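Local coordinates for SnoaL-like domain-containing protein (Kribbella flavida, PDB 4LMI) that is of unknown function but is a putative ketosteroid isomerase with a SnoaL-like domain of the NTF2 superfamily, at residues Thr68-Leu73 with Ala80-Leu85; Gly94-Glu99 with Ser106-Phe111; Asp19-Arg24 with Gly63-Thr68. All blocks are in the same frame, centred on the assembly; numbering follows the deposited sequence.

Contact 1: Thr68-Leu73 with Ala80-Leu85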
loop_
_atom_site.group_PDB
_atom_site.type_symbol
_atom_site.label_atom_id
_atom_site.label_comp_id
_atom_site.label_asym_id
_atom_site.label_seq_id
_atom_site.Cartn_x
_atom_site.Cartn_y
_atom_site.Cartn_z
ATOM N N THR B 68 6.756 3.762 -12.514
ATOM C CA THR B 68 7.821 4.500 -11.853
ATOM C C THR B 68 7.621 4.320 -10.357
ATOM O O THR B 68 6.552 4.636 -9.829
ATOM C CB THR B 68 7.771 6.000 -12.203
ATOM O OG1 THR B 68 7.815 6.158 -13.623
ATOM C CG2 THR B 68 8.946 6.747 -11.580
ATOM N N VAL B 69 8.641 3.797 -9.683
ATOM C CA VAL B 69 8.589 3.610 -8.237
ATOM C C VAL B 69 8.575 4.977 -7.539
ATOM O O VAL B 69 9.394 5.847 -7.849
ATOM C CB VAL B 69 9.773 2.755 -7.737
ATOM C CG1 VAL B 69 9.830 2.747 -6.215
ATOM C CG2 VAL B 69 9.674 1.329 -8.281
ATOM N N THR B 70 7.632 5.162 -6.616
ATOM C CA THR B 70 7.497 6.431 -5.881
ATOM C C THR B 70 7.885 6.303 -4.410
ATOM O O THR B 70 8.368 7.264 -3.799
ATOM C CB THR B 70 6.074 7.012 -5.995
ATOM O OG1 THR B 70 5.108 5.991 -5.700
ATOM C CG2 THR B 70 5.836 7.535 -7.400
ATOM N N ARG B 71 7.657 5.120 -3.843
ATOM C CA ARG B 71 8.111 4.804 -2.491
ATOM C C ARG B 71 8.590 3.375 -2.483
ATOM O O ARG B 71 8.033 2.525 -3.186
ATOM C CB ARG B 71 6.985 4.929 -1.462
ATOM C CG ARG B 71 6.293 6.278 -1.379
ATOM C CD ARG B 71 5.168 6.203 -0.362
ATOM N NE ARG B 71 4.334 7.400 -0.342
ATOM C CZ ARG B 71 3.377 7.683 -1.223
ATOM N NH1 ARG B 71 3.120 6.859 -2.230
ATOM N NH2 ARG B 71 2.673 8.809 -1.095
ATOM N N LEU B 72 9.617 3.108 -1.686
ATOM C CA LEU B 72 10.089 1.742 -1.500
ATOM C C LEU B 72 10.538 1.543 -0.057
ATOM O O LEU B 72 11.568 2.073 0.365
ATOM C CB LEU B 72 11.214 1.406 -2.492
ATOM C CG LEU B 72 11.536 -0.078 -2.744
ATOM C CD1 LEU B 72 12.308 -0.251 -4.043
ATOM C CD2 LEU B 72 12.303 -0.719 -1.589
ATOM N N LEU B 73 9.750 0.785 0.702
ATOM C CA LEU B 73 10.096 0.462 2.084
ATOM C C LEU B 73 10.501 -0.998 2.194
ATOM O O LEU B 73 9.872 -1.862 1.583
ATOM C CB LEU B 73 8.922 0.749 3.024
ATOM C CG LEU B 73 8.573 2.210 3.329
ATOM C CD1 LEU B 73 7.923 2.910 2.141
ATOM C CD2 LEU B 73 7.647 2.257 4.538
ATOM N N ALA B 80 7.225 -2.856 0.839
ATOM C CA ALA B 80 6.015 -2.205 0.334
ATOM C C ALA B 80 6.467 -1.152 -0.658
ATOM O O ALA B 80 7.328 -0.322 -0.347
ATOM C CB ALA B 80 5.220 -1.574 1.460
ATOM N N VAL B 81 5.900 -1.195 -1.857
ATOM C CA VAL B 81 6.349 -0.333 -2.938
ATOM C C VAL B 81 5.129 0.317 -3.567
ATOM O O VAL B 81 4.158 -0.367 -3.901
ATOM C CB VAL B 81 7.120 -1.137 -4.010
ATOM C CG1 VAL B 81 7.653 -0.222 -5.106
ATOM C CG2 VAL B 81 8.255 -1.950 -3.386
ATOM N N SER B 82 5.158 1.637 -3.701
ATOM C CA SER B 82 4.140 2.304 -4.497
ATOM C C SER B 82 4.743 2.690 -5.833
ATOM O O SER B 82 5.931 3.020 -5.917
ATOM C CB SER B 82 3.538 3.518 -3.781
ATOM O OG SER B 82 4.523 4.495 -3.519
ATOM N N VAL B 83 3.923 2.609 -6.875
ATOM C CA VAL B 83 4.330 2.976 -8.222
ATOM C C VAL B 83 3.279 3.872 -8.868
ATOM O O VAL B 83 2.074 3.738 -8.596
ATOM C CB VAL B 83 4.582 1.736 -9.128
ATOM C CG1 VAL B 83 5.684 0.850 -8.558
ATOM C CG2 VAL B 83 3.300 0.927 -9.333
ATOM N N ASN B 84 3.739 4.806 -9.696
ATOM C CA ASN B 84 2.858 5.456 -10.653
ATOM C C ASN B 84 2.826 4.625 -11.921
ATOM O O ASN B 84 3.860 4.359 -12.525
ATOM C CB ASN B 84 3.297 6.893 -10.946
ATOM C CG ASN B 84 2.921 7.855 -9.834
ATOM O OD1 ASN B 84 2.025 7.582 -9.024
ATOM N ND2 ASN B 84 3.601 8.991 -9.788
ATOM N N LEU B 85 1.630 4.194 -12.297
ATOM C CA LEU B 85 1.439 3.393 -13.491
ATOM C C LEU B 85 0.688 4.189 -14.549
ATOM O O LEU B 85 -0.334 4.814 -14.257
ATOM C CB LEU B 85 0.664 2.117 -13.155
ATOM C CG LEU B 85 0.324 1.154 -14.297
ATOM C CD1 LEU B 85 1.559 0.437 -14.814
ATOM C CD2 LEU B 85 -0.725 0.146 -13.860
HETATM O O HOH W 1 5.043 5.633 -14.938
HETATM O O HOH W 2 2.701 6.364 -6.501
#

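Contact 2: Gly94-Glu99 with Ser106-Phe111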
loop_
_atom_site.group_PDB
_atom_site.type_symbol
_atom_site.label_atom_id
_atom_site.label_comp_id
_atom_site.label_asym_id
_atom_site.label_seq_id
_atom_site.Cartn_x
_atom_site.Cartn_y
_atom_site.Cartn_z
ATOM N N GLY B 94 -0.132 1.917 -8.029
ATOM C CA GLY B 94 -0.048 0.572 -7.486
ATOM C C GLY B 94 0.620 0.617 -6.135
ATOM O O GLY B 94 1.514 1.427 -5.909
ATOM N N VAL B 95 0.156 -0.231 -5.228
ATOM C CA VAL B 95 0.832 -0.442 -3.964
ATOM C C VAL B 95 1.003 -1.943 -3.871
ATOM O O VAL B 95 0.023 -2.689 -3.899
ATOM C CB VAL B 95 0.046 0.082 -2.747
ATOM C CG1 VAL B 95 0.847 -0.169 -1.478
ATOM C CG2 VAL B 95 -0.261 1.568 -2.888
ATOM N N VAL B 96 2.256 -2.370 -3.779
ATOM C CA VAL B 96 2.610 -3.782 -3.874
ATOM C C VAL B 96 3.363 -4.219 -2.622
ATOM O O VAL B 96 4.344 -3.582 -2.231
ATOM C CB VAL B 96 3.496 -4.046 -5.114
ATOM C CG1 VAL B 96 3.890 -5.516 -5.196
ATOM C CG2 VAL B 96 2.781 -3.622 -6.392
ATOM N N PHE B 97 2.906 -5.305 -2.002
ATOM C CA PHE B 97 3.626 -5.901 -0.882
ATOM C C PHE B 97 4.373 -7.128 -1.357
ATOM O O PHE B 97 3.792 -8.003 -2.003
ATOM C CB PHE B 97 2.684 -6.264 0.264
ATOM C CG PHE B 97 2.062 -5.067 0.932
ATOM C CD1 PHE B 97 2.741 -4.381 1.937
ATOM C CD2 PHE B 97 0.802 -4.617 0.549
ATOM C CE1 PHE B 97 2.171 -3.275 2.550
ATOM C CE2 PHE B 97 0.224 -3.509 1.159
ATOM C CZ PHE B 97 0.909 -2.837 2.160
ATOM N N LEU B 98 5.663 -7.174 -1.038
ATOM C CA LEU B 98 6.499 -8.311 -1.380
ATOM C C LEU B 98 6.972 -9.027 -0.127
ATOM O O LEU B 98 7.194 -8.401 0.912
ATOM C CB LEU B 98 7.724 -7.863 -2.185
ATOM C CG LEU B 98 7.520 -7.044 -3.466
ATOM C CD1 LEU B 98 8.878 -6.630 -4.019
ATOM C CD2 LEU B 98 6.741 -7.829 -4.504
ATOM N N GLU B 99 7.110 -10.346 -0.224
ATOM C CA GLU B 99 7.758 -11.123 0.824
ATOM C C GLU B 99 8.882 -11.911 0.172
ATOM O O GLU B 99 8.703 -12.484 -0.909
ATOM C CB GLU B 99 6.767 -12.057 1.527
ATOM C CG GLU B 99 5.543 -11.355 2.105
ATOM C CD GLU B 99 5.881 -10.386 3.224
ATOM O OE1 GLU B 99 6.987 -10.477 3.795
ATOM O OE2 GLU B 99 5.032 -9.531 3.542
ATOM N N SER B 106 8.859 -14.441 -2.807
ATOM C CA SER B 106 7.999 -15.561 -2.450
ATOM C C SER B 106 6.507 -15.218 -2.548
ATOM O O SER B 106 5.689 -16.072 -2.889
ATOM C CB SER B 106 8.347 -16.027 -1.036
ATOM O OG SER B 106 7.478 -17.043 -0.591
ATOM N N ARG B 107 6.158 -13.972 -2.238
ATOM C CA ARG B 107 4.772 -13.510 -2.302
ATOM C C ARG B 107 4.722 -12.128 -2.917
ATOM O O ARG B 107 5.597 -11.293 -2.655
ATOM C CB ARG B 107 4.130 -13.483 -0.912
ATOM C CG ARG B 107 4.053 -14.848 -0.244
ATOM C CD ARG B 107 3.369 -14.806 1.108
ATOM N NE ARG B 107 3.467 -16.112 1.754
ATOM C CZ ARG B 107 2.537 -17.064 1.684
ATOM N NH1 ARG B 107 1.412 -16.860 1.010
ATOM N NH2 ARG B 107 2.731 -18.220 2.301
ATOM N N VAL B 108 3.707 -11.901 -3.744
ATOM C CA VAL B 108 3.437 -10.582 -4.320
ATOM C C VAL B 108 1.959 -10.324 -4.088
ATOM O O VAL B 108 1.130 -11.137 -4.475
ATOM C CB VAL B 108 3.732 -10.545 -5.845
ATOM C CG1 VAL B 108 3.361 -9.195 -6.457
ATOM C CG2 VAL B 108 5.192 -10.869 -6.138
ATOM N N THR B 109 1.627 -9.214 -3.436
ATOM C CA THR B 109 0.230 -8.822 -3.274
ATOM C C THR B 109 0.073 -7.418 -3.836
ATOM O O THR B 109 0.662 -6.469 -3.311
ATOM C CB THR B 109 -0.222 -8.914 -1.798
ATOM O OG1 THR B 109 -0.027 -10.255 -1.337
ATOM C CG2 THR B 109 -1.697 -8.567 -1.645
ATOM N N ASP B 110 -0.705 -7.322 -4.916
ATOM C CA ASP B 110 -0.893 -6.097 -5.698
ATOM C C ASP B 110 -2.190 -5.416 -5.308
ATOM O O ASP B 110 -3.235 -6.073 -5.234
ATOM C CB ASP B 110 -1.023 -6.445 -7.189
ATOM C CG ASP B 110 0.301 -6.419 -7.951
ATOM O OD1 ASP B 110 1.390 -6.541 -7.352
ATOM O OD2 ASP B 110 0.233 -6.303 -9.199
ATOM N N PHE B 111 -2.118 -4.104 -5.081
ATOM C CA PHE B 111 -3.293 -3.239 -4.991
ATOM C C PHE B 111 -3.198 -2.180 -6.078
ATOM O O PHE B 111 -2.122 -1.615 -6.303
ATOM C CB PHE B 111 -3.362 -2.547 -3.627
ATOM C CG PHE B 111 -3.599 -3.485 -2.482
ATOM C CD1 PHE B 111 -4.895 -3.895 -2.161
ATOM C CD2 PHE B 111 -2.530 -3.957 -1.717
ATOM C CE1 PHE B 111 -5.122 -4.761 -1.100
ATOM C CE2 PHE B 111 -2.753 -4.824 -0.653
ATOM C CZ PHE B 111 -4.052 -5.227 -0.347
HETATM O O HOH W 3 2.768 -10.269 -0.345
#

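Contact 3: Asp19-Arg24 with Gly63-Thr68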
loop_
_atom_site.group_PDB
_atom_site.type_symbol
_atom_site.label_atom_id
_atom_site.label_comp_id
_atom_site.label_asym_id
_atom_site.label_seq_id
_atom_site.Cartn_x
_atom_site.Cartn_y
_atom_site.Cartn_z
ATOM N N ASP B 19 12.516 -2.953 -11.512
ATOM C CA ASP B 19 13.364 -2.593 -12.654
ATOM C C ASP B 19 13.264 -3.615 -13.795
ATOM O O ASP B 19 13.113 -3.235 -14.960
ATOM C CB ASP B 19 14.821 -2.383 -12.222
ATOM C CG ASP B 19 15.020 -1.094 -11.430
ATOM O OD1 ASP B 19 14.101 -0.249 -11.401
ATOM O OD2 ASP B 19 16.105 -0.919 -10.839
ATOM N N THR B 20 13.326 -4.904 -13.457
ATOM C CA THR B 20 13.220 -5.970 -14.466
ATOM C C THR B 20 11.799 -6.114 -15.009
ATOM O O THR B 20 11.613 -6.403 -16.193
ATOM C CB THR B 20 13.733 -7.336 -13.967
ATOM O OG1 THR B 20 12.987 -7.742 -12.813
ATOM C CG2 THR B 20 15.243 -7.263 -13.648
ATOM N N LEU B 21 10.805 -5.905 -14.150
ATOM C CA LEU B 21 9.409 -5.911 -14.599
ATOM C C LEU B 21 9.147 -4.774 -15.585
ATOM O O LEU B 21 8.634 -5.000 -16.683
ATOM C CB LEU B 21 8.442 -5.823 -13.416
ATOM C CG LEU B 21 6.943 -5.851 -13.762
ATOM C CD1 LEU B 21 6.573 -7.079 -14.587
ATOM C CD2 LEU B 21 6.102 -5.770 -12.495
ATOM N N ASN B 22 9.505 -3.552 -15.200
ATOM C CA ASN B 22 9.274 -2.411 -16.078
ATOM C C ASN B 22 10.055 -2.533 -17.385
ATOM O O ASN B 22 9.587 -2.114 -18.442
ATOM C CB ASN B 22 9.606 -1.096 -15.381
ATOM C CG ASN B 22 9.152 0.103 -16.177
ATOM O OD1 ASN B 22 7.979 0.212 -16.548
ATOM N ND2 ASN B 22 10.082 1.007 -16.461
ATOM N N GLY B 23 11.238 -3.133 -17.302
ATOM C CA GLY B 23 12.072 -3.359 -18.471
ATOM C C GLY B 23 11.669 -4.570 -19.285
ATOM O O GLY B 23 12.278 -4.837 -20.314
ATOM N N ARG B 24 10.643 -5.301 -18.838
ATOM C CA ARG B 24 10.225 -6.557 -19.486
ATOM C C ARG B 24 11.432 -7.472 -19.703
ATOM O O ARG B 24 11.557 -8.128 -20.742
ATOM C CB ARG B 24 9.500 -6.297 -20.824
ATOM C CG ARG B 24 8.097 -5.720 -20.714
ATOM C CD ARG B 24 8.117 -4.205 -20.663
ATOM N NE ARG B 24 6.814 -3.629 -20.991
ATOM C CZ ARG B 24 6.407 -2.418 -20.616
ATOM N NH1 ARG B 24 7.192 -1.634 -19.882
ATOM N NH2 ARG B 24 5.201 -1.993 -20.970
ATOM N N GLY B 63 -1.301 -4.193 -24.133
ATOM C CA GLY B 63 -1.131 -2.742 -24.032
ATOM C C GLY B 63 0.269 -2.299 -23.651
ATOM O O GLY B 63 1.134 -3.123 -23.342
ATOM N N ASP B 64 0.478 -0.983 -23.664
ATOM C CA ASP B 64 1.791 -0.387 -23.435
ATOM C C ASP B 64 1.810 0.388 -22.118
ATOM O O ASP B 64 1.445 1.568 -22.069
ATOM C CB ASP B 64 2.177 0.517 -24.614
ATOM C CG ASP B 64 3.551 1.151 -24.450
ATOM O OD1 ASP B 64 4.476 0.483 -23.934
ATOM O OD2 ASP B 64 3.707 2.324 -24.849
ATOM N N TRP B 65 2.230 -0.293 -21.054
ATOM C CA TRP B 65 2.228 0.271 -19.706
ATOM C C TRP B 65 3.606 0.647 -19.243
ATOM O O TRP B 65 4.607 0.140 -19.752
ATOM C CB TRP B 65 1.594 -0.710 -18.723
ATOM C CG TRP B 65 2.243 -2.068 -18.764
ATOM C CD1 TRP B 65 1.842 -3.181 -19.499
ATOM C CD2 TRP B 65 3.455 -2.496 -18.051
ATOM N NE1 TRP B 65 2.693 -4.236 -19.288
ATOM C CE2 TRP B 65 3.683 -3.892 -18.432
ATOM C CE3 TRP B 65 4.343 -1.883 -17.171
ATOM C CZ2 TRP B 65 4.755 -4.622 -17.941
ATOM C CZ3 TRP B 65 5.418 -2.633 -16.679
ATOM C CH2 TRP B 65 5.616 -3.968 -17.057
ATOM N N GLN B 66 3.663 1.536 -18.257
ATOM C CA GLN B 66 4.924 2.026 -17.723
ATOM C C GLN B 66 4.759 2.286 -16.234
ATOM O O GLN B 66 3.737 2.817 -15.803
ATOM C CB GLN B 66 5.322 3.321 -18.441
ATOM C CG GLN B 66 6.730 3.820 -18.146
ATOM C CD GLN B 66 7.813 3.025 -18.859
ATOM O OE1 GLN B 66 8.929 2.898 -18.356
ATOM N NE2 GLN B 66 7.490 2.489 -20.033
ATOM N N LEU B 67 5.758 1.899 -15.446
ATOM C CA LEU B 67 5.729 2.187 -14.015
ATOM C C LEU B 67 6.957 2.961 -13.554
ATOM O O LEU B 67 8.035 2.857 -14.141
ATOM C CB LEU B 67 5.518 0.910 -13.181
ATOM C CG LEU B 67 6.484 -0.269 -13.274
ATOM C CD1 LEU B 67 7.641 -0.104 -12.299
ATOM C CD2 LEU B 67 5.735 -1.562 -12.980
ATOM N N THR B 68 6.756 3.762 -12.514
ATOM C CA THR B 68 7.821 4.500 -11.853
ATOM C C THR B 68 7.621 4.320 -10.357
ATOM O O THR B 68 6.552 4.636 -9.829
ATOM C CB THR B 68 7.771 6.000 -12.203
ATOM O OG1 THR B 68 7.815 6.158 -13.623
ATOM C CG2 THR B 68 8.946 6.747 -11.580
#

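Contact 1: Thr68-Leu73 with Ala80-Leu85
Ser-82 OG sits between two side chains of the facing strand and is gripped from both. It gives its proton to Thr-70 OG1, 2.7 Å away, and takes one from Arg-71 NH1 at 3.0 Å, lying close to the guanidinium plane at the edge of that group. The arginine reaches it along its own length: CG stands beside the backbone N (chi1 -57°), and the extended chain carries CB, CG and CD past the same oxygen. NH1 also forms a salt bridge with Asp-134, and the guanidinium lies in a cation-pi contact with Phe-97 of the second subunit. Cut back to an alanine, this position would probably leave Asp-134 without its counter-charge and Ser-82 OG without its NH1 donor, and take the cation from the neighbouring subunit's phenyl ring. The Thr-70 and Asn-84 side chains cross at about a right angle, CG2 of the threonine lying 3.6 Å from ND2 of the asparagine, while a water links Thr-70 OG1 to Asn-84 OD1; the ends of that amide are held by the backbone of Leu-133 and Arg-135. On the reverse face, toward helix 6-22, Val-69 CG1 meets Val-81 CG1 at 3.8 Å, and Leu-72 lies alongside Val-81, pointing the same way, its CG against CG2. The strands run antiparallel at 148°. Ser-82 O accepts a straight bond from Thr-70 N at 2.8 Å and a weak one from Arg-71 N, since both residues face Ser-82: a classic beta bulge in the hairpin of strands 65-75 and 78-87, within the curved sheet of the NTF2-like fold.

Contact 2: Gly94-Glu99 with Ser106-Phe111
Val-95 and Phe-111 pair at one end of two antiparallel strands, 94-99 and 106-111, whose axes approach to 4.7 Å at 166° and whose backbones are laced by paired N-H to O bonds through Phe-97 with Thr-109 to Glu-99 with Arg-107. On the face carrying Val-95, Phe-97, Thr-109 and Phe-111, the two phenyl rings cross obliquely: Phe-97 CE2 touches Phe-111 CE2 at 3.7 Å, and Phe-97 CD2 lies near the plane of the Phe-111 ring, at its edge. Both residues point to this face, and their matching first torsions (chi1 -67° in Phe-97, -66° in Phe-111) set CG beside the backbone N in each. Val-95 O, besides taking the Phe-111 N-H, lies in the plane of that ring at its edge, close to CD2. A water donates to Phe-97 O and also bonds Thr-109 OG1. Here the second subunit closes in: its Arg-71 forms a cation-pi contact with Phe-97, and its Val-95 packs on both Val-95 and Phe-97.

The other face turns toward helix 6-22. Leu-98 and Val-108 lie side by side, CD2 to CG2 at 3.8 Å, and Val-96 CG1 reaches Val-108 CG1 at 3.9 Å. Val-96 also runs alongside Asp-110, its CG2 3.4 Å from OD1, so one carboxylate oxygen rests on methyl groups while OD2 takes hydrogen bonds from Tyr-39 OH and Trp-112 NE1. Glu-99 O accepts from Ser-106 N at 2.7 Å and from Arg-107 N at 3.2 Å, a classic beta bulge near the turn of this hairpin. Toward the other end of the pair, the Asp-110 side chain stands about 4 Å from a bound buffer molecule, EPE, consistent with the pocket between helix and curved sheet in NTF2-like proteins.

Contact 3: Asp19-Arg24 with Gly63-Thr68
Asp-64 and Trp-65 both meet Arg-24, the first residue to leave helical angles after helix 6-22, in a Schellman motif, where the helix of this NTF2-like fold lies against the start of strand 65-75. The poorly ordered Asp-64 puts OD1 at a long salt-bridge distance from Arg-24 NH2, well out of the guanidinium plane, so charge alone links them. Trp-65 holds CG between its backbone N and carbonyl carbon (chi1 54°), which lays the indole flat against the guanidinium: the planes are 12° apart, and Arg-24 CZ stands 3.7 Å from the centroid of the Trp-65 six-membered ring, a cation-pi stack. Arg-24 NH1 bonds Asn-22 O at 2.8 Å, which with the stack fixes the group's rotation; NH2 points at Trp-65 O, modelled so short that its exact length is doubtful. At the indole's edge, Trp-65 CH2 meets Leu-21 O at 3.2 Å, and the Leu-21 side chain crosses the indole at about a right angle. Gln-66 OE1 accepts Asn-22 ND2 at 2.9 Å, the two amide planes being almost perpendicular. Leu-67 packs its CG and CD1 on Asn-22 CB, and its backbone N gives a nearly straight bond, 173° at the hydrogen, to Asn-22 OD1, 3.0 Å away and approached from above the carbonyl plane.

Contacts 1 and 2 are successive hairpins of one sheet, their centres 11 Å apart, joined where strands 78-87 and 90-101 run side by side: Val-81 O lies 2.8 Å from Val-96 N, and Val-83 N lies 2.9 Å from Gly-94 O, both probable hydrogen bonds. Both reach the second subunit. Contact 3 shares Thr-68 and strand 65-75 with contact 1, where Leu-85 CD1 packs 3.4 Å from Gln-66 O, but does not touch contact 2; their nearest atoms are about 7 Å apart. Bound EPE, probably from crystallisation, lies about 3 Å from the Trp-65 side chain and about 4 Å from that of Asp-110; if it is one molecule, contacts 2 and 3 would border a common pocket.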